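Local coordinates for protein Sqt1 (Chaetomium thermophilum, PDB 4ZOY) that probably acts as a WD40-repeat chaperone that captures a nascent ribosomal protein during translation and so serves ribosome biogenesis, at residues S7-V18 with V472-E482; A43-A54 with L79-D90. One frame throughout, in Å; residues are numbered along the deposited sequence.

How the interactions relate
Both interactions join the outermost strand of a four-stranded propeller blade to the strand beside it, and both are partly buried. Interaction 1 pairs residues from the two ends of the chain. Interaction 2 lies inside the long loop so closed and belongs to the next blade. Interaction 1, the more buried, is held by backbone bonds, valine packing and one serine-carboxylate bond. Interaction 2, the more exposed, adds a two-armed lysine salt bridge at the surface and a beta bulge. The two touch. The Phe11 ring packs on Pro81 and Tyr48, and Tyr10 O probably accepts a hydrogen bond from Leu79 N. Each contains a Gly-His dipeptide, Gly13-His14 and Gly87-His88, just after its outer strand.

Interaction 1 of 2, residues S7-V18 with V472-E482; sequences SIAYFDGHKDSV and VGDDAVVLVFE
Val472 crosses Val18 at about a right angle, with CG1 of Val472 3.5 Å from CG1 of Val18. The carbonyl O of Val18 is buried here and has no hydrogen-bond partner in the model. Val18 N donates to Gly473 O at 3.0 Å. Ala476 N, closing a type I turn, reaches the same oxygen from the opposite face of its plane. Asp474 reaches back to Ser17 because its CG stands anti to the backbone N (chi1 -159°). Asp474 OD1 accepts from Ser17 OG at 2.6 Å, met from above the carboxylate plane. With an alanine here, Ser17 OG would probably lose this acceptor and be free to turn. A water joins Asp474 O to Asp16 OD1. Ala476 CB rests 3.4 Å from Asp16 O. A second water bridges Ala476 O, Phe11 O and His14 N where the two segments part. Val478 bonds with Phe11 in both directions, and Phe11 N reaches Val478 O at 2.8 Å. CG2 of Val478 lies near the plane of the Phe11 ring, at its edge, and also touches CD2 of His14. Leu479 uses the other face of the sheet, with CD2 3.6 Å from Tyr10 CB. Val480 O receives Ile8 N at 2.8 Å in a nearly straight bond (165°), while its CG1 packs on Ile8 CG1. Phe481 brings CE1 to 3.5 Å from Ser7 N. Glu482 crosses Ile8 with its aliphatic part and carboxylate beside the isoleucine methyls. Strand 9-11, from the N-terminus, thus completes the sheet of C-terminal strands 457-461, 468-473 and 478-482. This is the velcro closure of a WD40 beta-propeller.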
loop_
_atom_site.group_PDB
_atom_site.type_symbol
_atom_site.label_atom_id
_atom_site.label_comp_id
_atom_site.label_asym_id
_atom_site.label_seq_id
_atom_site.Cartn_x
_atom_site.Cartn_y
_atom_site.Cartn_z
ATOM N N SER A 7 3.076 -20.576 -9.846
ATOM C CA SER A 7 2.694 -20.634 -8.445
ATOM C C SER A 7 3.048 -21.967 -7.793
ATOM O O SER A 7 3.072 -23.006 -8.451
ATOM C CB SER A 7 1.196 -20.355 -8.278
ATOM O OG SER A 7 0.416 -21.400 -8.839
ATOM N N ILE A 8 3.316 -21.921 -6.494
ATOM C CA ILE A 8 3.613 -23.121 -5.711
ATOM C C ILE A 8 2.442 -23.476 -4.797
ATOM O O ILE A 8 2.419 -24.540 -4.178
ATOM C CB ILE A 8 4.904 -22.961 -4.851
ATOM C CG1 ILE A 8 4.746 -21.837 -3.819
ATOM C CG2 ILE A 8 6.123 -22.739 -5.730
ATOM C CD1 ILE A 8 5.913 -21.720 -2.847
ATOM N N ALA A 9 1.471 -22.569 -4.709
ATOM C CA ALA A 9 0.250 -22.797 -3.952
ATOM C C ALA A 9 -0.778 -21.778 -4.382
ATOM O O ALA A 9 -0.456 -20.767 -5.010
ATOM C CB ALA A 9 0.488 -22.698 -2.442
ATOM N N TYR A 10 -2.032 -22.054 -4.059
ATOM C CA TYR A 10 -3.105 -21.156 -4.423
ATOM C C TYR A 10 -4.240 -21.256 -3.436
ATOM O O TYR A 10 -4.337 -22.213 -2.659
ATOM C CB TYR A 10 -3.614 -21.458 -5.837
ATOM C CG TYR A 10 -4.390 -22.752 -5.944
ATOM C CD1 TYR A 10 -3.737 -23.969 -5.992
ATOM C CD2 TYR A 10 -5.774 -22.745 -6.012
ATOM C CE1 TYR A 10 -4.449 -25.160 -6.092
ATOM C CE2 TYR A 10 -6.490 -23.924 -6.120
ATOM C CZ TYR A 10 -5.818 -25.127 -6.156
ATOM O OH TYR A 10 -6.532 -26.305 -6.256
ATOM N N PHE A 11 -5.098 -20.245 -3.456
ATOM C CA PHE A 11 -6.333 -20.287 -2.697
ATOM C C PHE A 11 -7.437 -19.727 -3.567
ATOM O O PHE A 11 -7.349 -18.591 -4.036
ATOM C CB PHE A 11 -6.210 -19.499 -1.396
ATOM C CG PHE A 11 -7.509 -19.340 -0.668
ATOM C CD1 PHE A 11 -8.167 -20.447 -0.151
ATOM C CD2 PHE A 11 -8.074 -18.088 -0.494
ATOM C CE1 PHE A 11 -9.372 -20.300 0.518
ATOM C CE2 PHE A 11 -9.272 -17.934 0.177
ATOM C CZ PHE A 11 -9.922 -19.043 0.689
ATOM N N ASP A 12 -8.476 -20.524 -3.807
ATOM C CA ASP A 12 -9.529 -20.110 -4.719
ATOM C C ASP A 12 -10.874 -19.902 -4.022
ATOM O O ASP A 12 -11.905 -19.826 -4.692
ATOM C CB ASP A 12 -9.678 -21.138 -5.847
ATOM C CG ASP A 12 -10.204 -22.467 -5.348
ATOM O OD1 ASP A 12 -9.731 -22.938 -4.294
ATOM O OD2 ASP A 12 -11.109 -23.029 -6.002
ATOM N N GLY A 13 -10.861 -19.775 -2.695
ATOM C CA GLY A 13 -12.090 -19.622 -1.927
ATOM C C GLY A 13 -12.927 -18.381 -2.191
ATOM O O GLY A 13 -14.152 -18.419 -2.096
ATOM N N HIS A 14 -12.285 -17.259 -2.502
ATOM C CA HIS A 14 -13.043 -16.050 -2.823
ATOM C C HIS A 14 -13.919 -16.279 -4.049
ATOM O O HIS A 14 -13.491 -16.900 -5.014
ATOM C CB HIS A 14 -12.103 -14.864 -3.073
ATOM C CG HIS A 14 -11.350 -14.418 -1.860
ATOM N ND1 HIS A 14 -11.867 -13.510 -0.958
ATOM C CD2 HIS A 14 -10.115 -14.738 -1.404
ATOM C CE1 HIS A 14 -10.986 -13.296 0.002
ATOM N NE2 HIS A 14 -9.910 -14.026 -0.247
ATOM N N LYS A 15 -15.147 -15.771 -4.022
ATOM C CA LYS A 15 -16.044 -15.989 -5.153
ATOM C C LYS A 15 -15.842 -14.960 -6.252
ATOM O O LYS A 15 -16.206 -15.183 -7.406
ATOM C CB LYS A 15 -17.503 -15.978 -4.701
ATOM C CG LYS A 15 -17.836 -17.079 -3.711
ATOM C CD LYS A 15 -19.302 -17.046 -3.319
ATOM C CE LYS A 15 -19.638 -18.177 -2.367
ATOM N NZ LYS A 15 -21.068 -18.125 -1.962
ATOM N N ASP A 16 -15.259 -13.818 -5.902
ATOM C CA ASP A 16 -14.997 -12.802 -6.902
ATOM C C ASP A 16 -13.755 -12.014 -6.485
ATOM O O ASP A 16 -12.991 -12.480 -5.643
ATOM C CB ASP A 16 -16.216 -11.882 -7.084
ATOM C CG ASP A 16 -16.344 -11.355 -8.499
ATOM O OD1 ASP A 16 -15.361 -11.357 -9.274
ATOM O OD2 ASP A 16 -17.457 -10.925 -8.875
ATOM N N SER A 17 -13.575 -10.844 -7.094
ATOM C CA SER A 17 -12.374 -10.018 -6.944
ATOM C C SER A 17 -11.792 -9.999 -5.546
ATOM O O SER A 17 -12.489 -9.722 -4.572
ATOM C CB SER A 17 -12.681 -8.578 -7.342
ATOM O OG SER A 17 -13.279 -8.507 -8.625
ATOM N N VAL A 18 -10.495 -10.280 -5.463
ATOM C CA VAL A 18 -9.775 -10.183 -4.202
ATOM C C VAL A 18 -9.021 -8.849 -4.205
ATOM O O VAL A 18 -8.000 -8.704 -4.885
ATOM C CB VAL A 18 -8.804 -11.367 -3.988
ATOM C CG1 VAL A 18 -8.469 -11.490 -2.513
ATOM C CG2 VAL A 18 -9.438 -12.688 -4.473
ATOM N N VAL A 472 -3.145 -11.167 -4.842
ATOM C CA VAL A 472 -4.604 -11.184 -4.902
ATOM C C VAL A 472 -5.022 -10.699 -6.285
ATOM O O VAL A 472 -4.485 -9.720 -6.825
ATOM C CB VAL A 472 -5.256 -10.330 -3.779
ATOM C CG1 VAL A 472 -5.001 -10.957 -2.419
ATOM C CG2 VAL A 472 -4.767 -8.870 -3.809
ATOM N N GLY A 473 -5.957 -11.426 -6.895
ATOM C CA GLY A 473 -6.345 -11.125 -8.263
ATOM C C GLY A 473 -7.806 -10.760 -8.490
ATOM O O GLY A 473 -8.704 -11.143 -7.730
ATOM N N ASP A 474 -8.047 -10.046 -9.582
ATOM C CA ASP A 474 -9.414 -9.712 -9.962
ATOM C C ASP A 474 -10.122 -10.950 -10.496
ATOM O O ASP A 474 -11.351 -10.941 -10.630
ATOM C CB ASP A 474 -9.435 -8.604 -11.009
ATOM C CG ASP A 474 -10.764 -7.879 -11.058
ATOM O OD1 ASP A 474 -11.307 -7.560 -9.984
ATOM O OD2 ASP A 474 -11.255 -7.619 -12.177
ATOM N N ASP A 475 -9.336 -11.988 -10.793
ATOM C CA ASP A 475 -9.858 -13.292 -11.219
ATOM C C ASP A 475 -10.240 -14.193 -10.041
ATOM O O ASP A 475 -10.432 -15.396 -10.221
ATOM C CB ASP A 475 -8.833 -13.999 -12.126
ATOM C CG ASP A 475 -7.427 -14.060 -11.533
ATOM O OD1 ASP A 475 -7.178 -13.495 -10.445
ATOM O OD2 ASP A 475 -6.557 -14.684 -12.178
ATOM N N ALA A 476 -10.321 -13.615 -8.840
ATOM C CA ALA A 476 -10.827 -14.280 -7.630
ATOM C C ALA A 476 -9.899 -15.358 -7.105
ATOM O O ALA A 476 -10.332 -16.261 -6.379
ATOM C CB ALA A 476 -12.243 -14.876 -7.872
ATOM N N VAL A 477 -8.618 -15.255 -7.448
ATOM C CA VAL A 477 -7.639 -16.231 -6.994
ATOM C C VAL A 477 -6.522 -15.531 -6.225
ATOM O O VAL A 477 -6.215 -14.361 -6.479
ATOM C CB VAL A 477 -7.039 -17.026 -8.172
ATOM C CG1 VAL A 477 -6.337 -18.286 -7.673
ATOM C CG2 VAL A 477 -8.126 -17.402 -9.176
ATOM N N VAL A 478 -5.965 -16.273 -5.277
ATOM C CA VAL A 478 -4.796 -15.899 -4.478
ATOM C C VAL A 478 -3.685 -16.873 -4.830
ATOM O O VAL A 478 -3.893 -18.088 -4.754
ATOM C CB VAL A 478 -5.105 -15.973 -2.979
ATOM C CG1 VAL A 478 -3.863 -15.692 -2.135
ATOM C CG2 VAL A 478 -6.257 -15.017 -2.608
ATOM N N LEU A 479 -2.519 -16.367 -5.236
ATOM C CA LEU A 479 -1.407 -17.237 -5.627
ATOM C C LEU A 479 -0.191 -17.026 -4.734
ATOM O O LEU A 479 -0.017 -15.957 -4.147
ATOM C CB LEU A 479 -1.008 -17.016 -7.090
ATOM C CG LEU A 479 -2.063 -17.344 -8.151
ATOM C CD1 LEU A 479 -1.525 -17.137 -9.549
ATOM C CD2 LEU A 479 -2.540 -18.794 -7.958
ATOM N N VAL A 480 0.638 -18.059 -4.620
ATOM C CA VAL A 480 1.890 -17.984 -3.873
ATOM C C VAL A 480 3.038 -18.260 -4.822
ATOM O O VAL A 480 3.016 -19.260 -5.543
ATOM C CB VAL A 480 1.936 -18.990 -2.713
ATOM C CG1 VAL A 480 3.258 -18.846 -1.956
ATOM C CG2 VAL A 480 0.756 -18.786 -1.774
ATOM N N PHE A 481 4.031 -17.372 -4.830
ATOM C CA PHE A 481 5.205 -17.500 -5.676
ATOM C C PHE A 481 6.469 -17.514 -4.819
ATOM O O PHE A 481 6.471 -16.966 -3.714
ATOM C CB PHE A 481 5.291 -16.339 -6.672
ATOM C CG PHE A 481 4.142 -16.260 -7.644
ATOM C CD1 PHE A 481 3.998 -17.204 -8.648
ATOM C CD2 PHE A 481 3.239 -15.213 -7.593
ATOM C CE1 PHE A 481 2.959 -17.116 -9.564
ATOM C CE2 PHE A 481 2.198 -15.117 -8.509
ATOM C CZ PHE A 481 2.054 -16.071 -9.496
ATOM N N GLU A 482 7.542 -18.113 -5.329
ATOM C CA GLU A 482 8.818 -18.067 -4.618
ATOM C C GLU A 482 9.926 -17.551 -5.517
ATOM O O GLU A 482 9.919 -17.770 -6.722
ATOM C CB GLU A 482 9.188 -19.444 -4.060
ATOM C CG GLU A 482 9.416 -20.499 -5.110
ATOM C CD GLU A 482 9.760 -21.851 -4.506
ATOM O OE1 GLU A 482 9.753 -21.970 -3.258
ATOM O OE2 GLU A 482 10.027 -22.792 -5.282
HETATM O O HOH W 1 -9.591 -16.888 -3.783
HETATM O O HOH W 2 -13.629 -12.330 -11.325
#

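Interaction 2 of 2, residues A43-A54 with L79-D90; sequences APGKGYVLDISA and LNPIFEIDGHTD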
loop_
_atom_site.group_PDB
_atom_site.type_symbol
_atom_site.label_atom_id
_atom_site.label_comp_id
_atom_site.label_asym_id
_atom_site.label_seq_id
_atom_site.Cartn_x
_atom_site.Cartn_y
_atom_site.Cartn_z
ATOM N N ALA A 43 -24.191 -8.216 -3.128
ATOM C CA ALA A 43 -23.168 -9.225 -2.847
ATOM C C ALA A 43 -22.304 -8.802 -1.664
ATOM O O ALA A 43 -21.817 -7.671 -1.618
ATOM C CB ALA A 43 -22.305 -9.471 -4.070
ATOM N N PRO A 44 -22.129 -9.706 -0.696
ATOM C CA PRO A 44 -21.364 -9.397 0.514
ATOM C C PRO A 44 -19.865 -9.400 0.258
ATOM O O PRO A 44 -19.411 -9.786 -0.817
ATOM C CB PRO A 44 -21.754 -10.522 1.471
ATOM C CG PRO A 44 -22.064 -11.676 0.559
ATOM C CD PRO A 44 -22.682 -11.073 -0.668
ATOM N N GLY A 45 -19.112 -8.945 1.251
ATOM C CA GLY A 45 -17.668 -9.067 1.211
ATOM C C GLY A 45 -17.266 -10.284 2.013
ATOM O O GLY A 45 -18.037 -10.791 2.833
ATOM N N LYS A 46 -16.051 -10.761 1.779
ATOM C CA LYS A 46 -15.548 -11.934 2.458
ATOM C C LYS A 46 -14.043 -11.834 2.584
ATOM O O LYS A 46 -13.356 -11.387 1.654
ATOM C CB LYS A 46 -15.923 -13.209 1.700
ATOM C CG LYS A 46 -15.467 -14.501 2.351
ATOM C CD LYS A 46 -16.379 -14.885 3.498
ATOM C CE LYS A 46 -16.113 -16.305 3.963
ATOM N NZ LYS A 46 -17.090 -16.737 5.008
ATOM N N GLY A 47 -13.535 -12.275 3.724
ATOM C CA GLY A 47 -12.108 -12.339 3.926
ATOM C C GLY A 47 -11.694 -13.687 4.471
ATOM O O GLY A 47 -12.515 -14.440 5.007
ATOM N N TYR A 48 -10.413 -13.987 4.341
ATOM C CA TYR A 48 -9.844 -15.216 4.858
ATOM C C TYR A 48 -8.480 -14.953 5.465
ATOM O O TYR A 48 -7.783 -14.017 5.058
ATOM C CB TYR A 48 -9.716 -16.266 3.755
ATOM C CG TYR A 48 -11.028 -16.773 3.217
ATOM C CD1 TYR A 48 -11.722 -17.783 3.878
ATOM C CD2 TYR A 48 -11.568 -16.255 2.049
ATOM C CE1 TYR A 48 -12.929 -18.257 3.385
ATOM C CE2 TYR A 48 -12.777 -16.723 1.543
ATOM C CZ TYR A 48 -13.446 -17.725 2.221
ATOM O OH TYR A 48 -14.643 -18.198 1.729
ATOM N N VAL A 49 -8.094 -15.767 6.438
ATOM C CA VAL A 49 -6.713 -15.777 6.881
ATOM C C VAL A 49 -6.091 -17.092 6.454
ATOM O O VAL A 49 -6.681 -18.160 6.646
ATOM C CB VAL A 49 -6.574 -15.595 8.399
ATOM C CG1 VAL A 49 -5.098 -15.566 8.782
ATOM C CG2 VAL A 49 -7.276 -14.318 8.838
ATOM N N LEU A 50 -4.907 -17.009 5.864
ATOM C CA LEU A 50 -4.212 -18.175 5.344
ATOM C C LEU A 50 -2.900 -18.381 6.069
ATOM O O LEU A 50 -2.316 -17.424 6.582
ATOM C CB LEU A 50 -3.946 -18.020 3.850
ATOM C CG LEU A 50 -5.134 -17.618 2.981
ATOM C CD1 LEU A 50 -4.687 -17.271 1.582
ATOM C CD2 LEU A 50 -6.160 -18.743 2.931
ATOM N N ASP A 51 -2.451 -19.634 6.112
ATOM C CA ASP A 51 -1.123 -19.990 6.594
ATOM C C ASP A 51 -0.330 -20.561 5.426
ATOM O O ASP A 51 -0.519 -21.715 5.034
ATOM C CB ASP A 51 -1.208 -21.002 7.742
ATOM C CG ASP A 51 0.137 -21.259 8.398
ATOM O OD1 ASP A 51 1.179 -20.955 7.783
ATOM O OD2 ASP A 51 0.150 -21.775 9.534
ATOM N N ILE A 52 0.566 -19.745 4.882
ATOM C CA ILE A 52 1.267 -20.043 3.638
ATOM C C ILE A 52 2.417 -21.049 3.870
ATOM O O ILE A 52 2.974 -21.613 2.926
ATOM C CB ILE A 52 1.759 -18.700 2.985
ATOM C CG1 ILE A 52 0.692 -18.146 2.034
ATOM C CG2 ILE A 52 3.056 -18.841 2.202
ATOM C CD1 ILE A 52 -0.621 -17.832 2.669
ATOM N N SER A 53 2.731 -21.327 5.129
ATOM C CA SER A 53 3.788 -22.291 5.432
ATOM C C SER A 53 3.403 -23.696 4.958
ATOM O O SER A 53 4.254 -24.572 4.827
ATOM C CB SER A 53 4.098 -22.303 6.927
ATOM O OG SER A 53 3.041 -22.885 7.664
ATOM N N ALA A 54 2.117 -23.897 4.686
ATOM C CA ALA A 54 1.626 -25.171 4.167
ATOM C C ALA A 54 2.005 -25.372 2.700
ATOM O O ALA A 54 1.819 -26.458 2.151
ATOM C CB ALA A 54 0.115 -25.261 4.337
ATOM N N LEU A 79 -4.580 -24.177 -0.669
ATOM C CA LEU A 79 -4.518 -23.734 0.726
ATOM C C LEU A 79 -5.870 -23.771 1.415
ATOM O O LEU A 79 -6.886 -23.470 0.804
ATOM C CB LEU A 79 -3.959 -22.314 0.812
ATOM C CG LEU A 79 -2.528 -22.137 0.314
ATOM C CD1 LEU A 79 -2.209 -20.649 0.203
ATOM C CD2 LEU A 79 -1.546 -22.840 1.240
ATOM N N ASN A 80 -5.867 -24.115 2.697
ATOM C CA ASN A 80 -7.087 -24.085 3.491
ATOM C C ASN A 80 -7.030 -22.984 4.541
ATOM O O ASN A 80 -6.067 -22.897 5.298
ATOM C CB ASN A 80 -7.331 -25.442 4.156
ATOM C CG ASN A 80 -7.446 -26.567 3.146
ATOM O OD1 ASN A 80 -8.398 -26.620 2.369
ATOM N ND2 ASN A 80 -6.476 -27.472 3.152
ATOM N N PRO A 81 -8.066 -22.136 4.586
ATOM C CA PRO A 81 -8.037 -21.001 5.518
ATOM C C PRO A 81 -8.025 -21.423 6.976
ATOM O O PRO A 81 -8.578 -22.465 7.338
ATOM C CB PRO A 81 -9.326 -20.242 5.199
ATOM C CG PRO A 81 -9.736 -20.704 3.850
ATOM C CD PRO A 81 -9.268 -22.125 3.741
ATOM N N ILE A 82 -7.395 -20.612 7.815
ATOM C CA ILE A 82 -7.425 -20.857 9.251
ATOM C C ILE A 82 -8.431 -19.949 9.953
ATOM O O ILE A 82 -8.701 -20.114 11.142
ATOM C CB ILE A 82 -6.036 -20.677 9.881
ATOM C CG1 ILE A 82 -5.600 -19.214 9.816
ATOM C CG2 ILE A 82 -5.015 -21.587 9.198
ATOM C CD1 ILE A 82 -4.232 -18.984 10.385
ATOM N N PHE A 83 -8.993 -18.999 9.213
ATOM C CA PHE A 83 -10.010 -18.104 9.758
ATOM C C PHE A 83 -10.817 -17.489 8.632
ATOM O O PHE A 83 -10.307 -17.305 7.526
ATOM C CB PHE A 83 -9.378 -16.999 10.614
ATOM C CG PHE A 83 -10.378 -16.186 11.391
ATOM C CD1 PHE A 83 -11.093 -16.756 12.436
ATOM C CD2 PHE A 83 -10.597 -14.848 11.087
ATOM C CE1 PHE A 83 -12.010 -16.012 13.160
ATOM C CE2 PHE A 83 -11.511 -14.095 11.807
ATOM C CZ PHE A 83 -12.222 -14.681 12.846
ATOM N N GLU A 84 -12.078 -17.178 8.915
ATOM C CA GLU A 84 -12.950 -16.530 7.947
ATOM C C GLU A 84 -13.416 -15.189 8.483
ATOM O O GLU A 84 -13.815 -15.076 9.644
ATOM C CB GLU A 84 -14.157 -17.413 7.614
ATOM C CG GLU A 84 -13.788 -18.698 6.898
ATOM C CD GLU A 84 -14.999 -19.445 6.370
ATOM O OE1 GLU A 84 -16.038 -18.803 6.118
ATOM O OE2 GLU A 84 -14.892 -20.675 6.187
ATOM N N ILE A 85 -13.358 -14.169 7.635
ATOM C CA ILE A 85 -13.796 -12.841 8.018
ATOM C C ILE A 85 -15.182 -12.566 7.461
ATOM O O ILE A 85 -15.348 -12.333 6.264
ATOM C CB ILE A 85 -12.816 -11.756 7.523
ATOM C CG1 ILE A 85 -11.407 -12.028 8.055
ATOM C CG2 ILE A 85 -13.309 -10.372 7.940
ATOM C CD1 ILE A 85 -10.339 -11.161 7.389
ATOM N N ASP A 86 -16.181 -12.604 8.343
ATOM C CA ASP A 86 -17.567 -12.358 7.966
ATOM C C ASP A 86 -18.083 -11.062 8.574
ATOM O O ASP A 86 -17.505 -10.545 9.526
ATOM C CB ASP A 86 -18.458 -13.521 8.414
ATOM C CG ASP A 86 -18.106 -14.828 7.725
ATOM O OD1 ASP A 86 -17.950 -14.825 6.490
ATOM O OD2 ASP A 86 -17.987 -15.856 8.422
ATOM N N GLY A 87 -19.175 -10.543 8.031
ATOM C CA GLY A 87 -19.792 -9.356 8.591
ATOM C C GLY A 87 -19.819 -8.155 7.667
ATOM O O GLY A 87 -20.519 -7.179 7.933
ATOM N N HIS A 88 -19.049 -8.201 6.586
ATOM C CA HIS A 88 -19.087 -7.115 5.623
ATOM C C HIS A 88 -20.200 -7.347 4.611
ATOM O O HIS A 88 -20.300 -8.424 4.015
ATOM C CB HIS A 88 -17.739 -6.954 4.921
ATOM C CG HIS A 88 -16.670 -6.387 5.801
ATOM N ND1 HIS A 88 -16.536 -5.029 6.024
ATOM C CD2 HIS A 88 -15.686 -6.984 6.507
ATOM C CE1 HIS A 88 -15.518 -4.825 6.837
ATOM N NE2 HIS A 88 -14.980 -5.990 7.144
ATOM N N THR A 89 -21.037 -6.329 4.429
ATOM C CA THR A 89 -22.200 -6.425 3.563
ATOM C C THR A 89 -21.890 -5.895 2.172
ATOM O O THR A 89 -22.751 -5.849 1.291
ATOM C CB THR A 89 -23.392 -5.661 4.165
ATOM O OG1 THR A 89 -23.002 -4.314 4.459
ATOM C CG2 THR A 89 -23.847 -6.338 5.453
ATOM N N ASP A 90 -20.636 -5.497 1.978
ATOM C CA ASP A 90 -20.145 -5.087 0.673
ATOM C C ASP A 90 -18.674 -5.482 0.669
ATOM O O ASP A 90 -18.170 -5.928 1.695
ATOM C CB ASP A 90 -20.339 -3.584 0.447
ATOM C CG ASP A 90 -20.355 -3.199 -1.022
ATOM O OD1 ASP A 90 -19.919 -4.000 -1.876
ATOM O OD2 ASP A 90 -20.798 -2.070 -1.328
HETATM O O HOH W 3 -22.272 -5.389 -2.967
HETATM O O HOH W 4 -17.148 -10.257 5.444
HETATM O O HOH W 5 -3.693 -21.701 4.663
#
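Gly47 and Ile85 form an antiparallel hydrogen-bonded pair, with Ile85 N 2.8 Å from Gly47 O. Val49 N continues the ladder to Phe83 O. Val49 O takes Ile82 N at 2.8 Å, so Ile82 and Phe83 both face Val49 in a classic beta bulge. Further on, Gly45 N bonds to His88 O.

The charged contact is a fork. Lys46 bends at chi2 (78°), which brings its ammonium group to the carboxylates of Glu84 and Asp86. Lys46 NZ forms salt bridges with Asp86 OD1 (2.6 Å), on the syn lone pair, and Glu84 OE1 (2.6 Å), on the anti side, somewhat out of the carboxylate plane.

Apolar contacts flank it. The Tyr48 ring runs alongside Pro81, with CD1 3.5 Å from Pro81 CG, and alongside Glu84. Val49 packs CG1 on Ile82 CG1 and sets CG2 at the edge of the Phe83 ring. Leu79 CD1 meets Ile52 CD1 at 4.1 Å.

One water ties Gly45 O and Ile85 O to His88 N. Strands 45-51 and 83-85 are the outer pair of one blade. The His88 ring bonds across to Ser107 and Asp111 of the next blade, as in the His-Ser/Thr-Asp network of WD40 repeats.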